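Local coordinates for protein trigger factor (Thermotoga maritima, PDB 2NSA) that probably acts as a ribosome-bound chaperone that keeps newly made proteins open and isomerises peptidyl-prolyl bonds, its C-terminal domain having chaperone activity of its own, at residues Y74-E77 and E78-R81. Sequence-based numbering, arbitrary orientation.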
loop_
_atom_site.group_PDB
_atom_site.type_symbol
_atom_site.label_atom_id
_atom_site.label_comp_id
_atom_site.label_asym_id
_atom_site.label_seq_id
_atom_site.Cartn_x
_atom_site.Cartn_y
_atom_site.Cartn_z
ATOM N N TYR A 74 21.285 11.057 2.460
ATOM C CA TYR A 74 21.960 9.803 2.763
ATOM C C TYR A 74 23.468 9.999 2.705
ATOM O O TYR A 74 23.951 10.964 2.118
ATOM C CB TYR A 74 21.537 8.713 1.774
ATOM C CG TYR A 74 20.108 8.256 1.949
ATOM C CD1 TYR A 74 19.043 9.072 1.577
ATOM C CD2 TYR A 74 19.822 7.010 2.504
ATOM C CE1 TYR A 74 17.724 8.659 1.753
ATOM C CE2 TYR A 74 18.509 6.587 2.685
ATOM C CZ TYR A 74 17.469 7.417 2.308
ATOM O OH TYR A 74 16.167 7.005 2.487
ATOM N N GLU A 75 24.206 9.076 3.313
ATOM C CA GLU A 75 25.663 9.147 3.342
ATOM C C GLU A 75 26.269 9.051 1.946
ATOM O O GLU A 75 27.330 9.620 1.677
ATOM C CB GLU A 75 26.211 8.027 4.226
ATOM C CG GLU A 75 25.765 8.124 5.680
ATOM C CD GLU A 75 26.195 6.930 6.518
ATOM O OE1 GLU A 75 27.416 6.704 6.661
ATOM O OE2 GLU A 75 25.306 6.219 7.037
ATOM N N SER A 76 25.588 8.327 1.064
ATOM C CA SER A 76 26.043 8.146 -0.306
ATOM C C SER A 76 24.901 7.617 -1.158
ATOM O O SER A 76 23.865 7.209 -0.633
ATOM C CB SER A 76 27.196 7.146 -0.355
ATOM O OG SER A 76 26.750 5.833 -0.056
ATOM N N GLU A 77 25.100 7.628 -2.470
ATOM C CA GLU A 77 24.099 7.128 -3.400
ATOM C C GLU A 77 23.992 5.617 -3.234
ATOM O O GLU A 77 22.909 5.031 -3.373
ATOM C CB GLU A 77 24.496 7.448 -4.840
ATOM C CG GLU A 77 23.491 6.946 -5.860
ATOM C CD GLU A 77 23.954 7.145 -7.288
ATOM O OE1 GLU A 77 24.405 8.262 -7.616
ATOM O OE2 GLU A 77 23.856 6.183 -8.084
ATOM N N GLU A 78 25.120 4.981 -2.937
ATOM C CA GLU A 78 25.144 3.534 -2.755
ATOM C C GLU A 78 24.226 3.147 -1.603
ATOM O O GLU A 78 23.459 2.182 -1.701
ATOM C CB GLU A 78 26.573 3.059 -2.470
ATOM C CG GLU A 78 26.737 1.547 -2.460
ATOM C CD GLU A 78 28.165 1.123 -2.173
ATOM O OE1 GLU A 78 29.067 1.491 -2.957
ATOM O OE2 GLU A 78 28.387 0.421 -1.164
ATOM N N LYS A 79 24.301 3.903 -0.514
ATOM C CA LYS A 79 23.467 3.632 0.656
ATOM C C LYS A 79 21.998 3.816 0.304
ATOM O O LYS A 79 21.148 3.013 0.699
ATOM C CB LYS A 79 23.835 4.575 1.801
ATOM C CG LYS A 79 25.278 4.487 2.279
ATOM C CD LYS A 79 25.553 3.273 3.162
ATOM C CE LYS A 79 25.846 2.018 2.356
ATOM N NZ LYS A 79 26.310 0.910 3.238
ATOM N N PHE A 80 21.705 4.883 -0.437
ATOM C CA PHE A 80 20.334 5.174 -0.843
ATOM C C PHE A 80 19.784 4.050 -1.717
ATOM O O PHE A 80 18.641 3.621 -1.544
ATOM C CB PHE A 80 20.259 6.499 -1.601
ATOM C CG PHE A 80 18.887 6.807 -2.130
ATOM C CD1 PHE A 80 17.802 6.918 -1.261
ATOM C CD2 PHE A 80 18.668 6.961 -3.493
ATOM C CE1 PHE A 80 16.514 7.176 -1.749
ATOM C CE2 PHE A 80 17.385 7.221 -3.989
ATOM C CZ PHE A 80 16.309 7.328 -3.113
ATOM N N ARG A 81 20.594 3.570 -2.658
ATOM C CA ARG A 81 20.147 2.483 -3.526
ATOM C C ARG A 81 19.855 1.235 -2.696
ATOM O O ARG A 81 18.862 0.543 -2.937
ATOM C CB ARG A 81 21.197 2.171 -4.594
ATOM C CG ARG A 81 21.222 3.163 -5.748
ATOM C CD ARG A 81 22.296 2.794 -6.777
ATOM N NE ARG A 81 22.408 3.791 -7.836
ATOM C CZ ARG A 81 21.632 3.844 -8.916
ATOM N NH1 ARG A 81 20.672 2.947 -9.101
ATOM N NH2 ARG A 81 21.809 4.810 -9.810
#
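Glu77 OE2 takes two bonds from one guanidinium. Arg81 NE meets Glu77 OE2 at 2.8 Å, on the lone pair that faces away from the other carboxylate oxygen. Arg81 NH2 reaches Glu77 OE2 at 3.0 Å, from above the carboxylate plane and on a more bent line. Both bonds lie close to the guanidinium plane, which is turned 50° from the carboxylate. The two side chains run side by side in the same direction, one helical turn apart. Glu77 has CG anti to the backbone N (chi1 180°), and its extended chain carries the carboxylate to the side edge of the guanidinium. The remaining nitrogen, Arg81 NH1, bonds to Asn55 OD1 of helix 47-64. A leucine in place of Arg81 would probably leave Glu77 without its charged mate and break the polar link from this turn to Asn55.

Ser76 is the N-cap of helix 77-105. Ser76 OG accepts from Lys79 N at 3.2 Å, which satisfies an amide of the first turn. The Ser76 carbonyl then receives Phe80 N, and Glu77 O accepts from Arg81 N at 2.8 Å. Lys79 CG lies against the serine hydroxyl, while Lys79 NZ forms a salt bridge with Glu82.

Tyr74 folds back over the first turn. Phe80 presents its ring edge to the tyrosine face, with centroids 5.0 Å apart and planes at 62°. Phe80 CD1 comes to 3.5 Å from Tyr74 CE1, and Phe80 CB also sits over that face as a CH-pi contact. Phe80 is buried and packs on Ile70 and Val71 of helix 67-72 and on Ile58 and Leu61 of helix 47-64. Tyr74 OH bonds to Glu83. The arrangement is a serine N-cap followed by an i to i+4 Glu-Arg salt bridge, opening the long helix 77-105 of the trigger factor C-terminal domain.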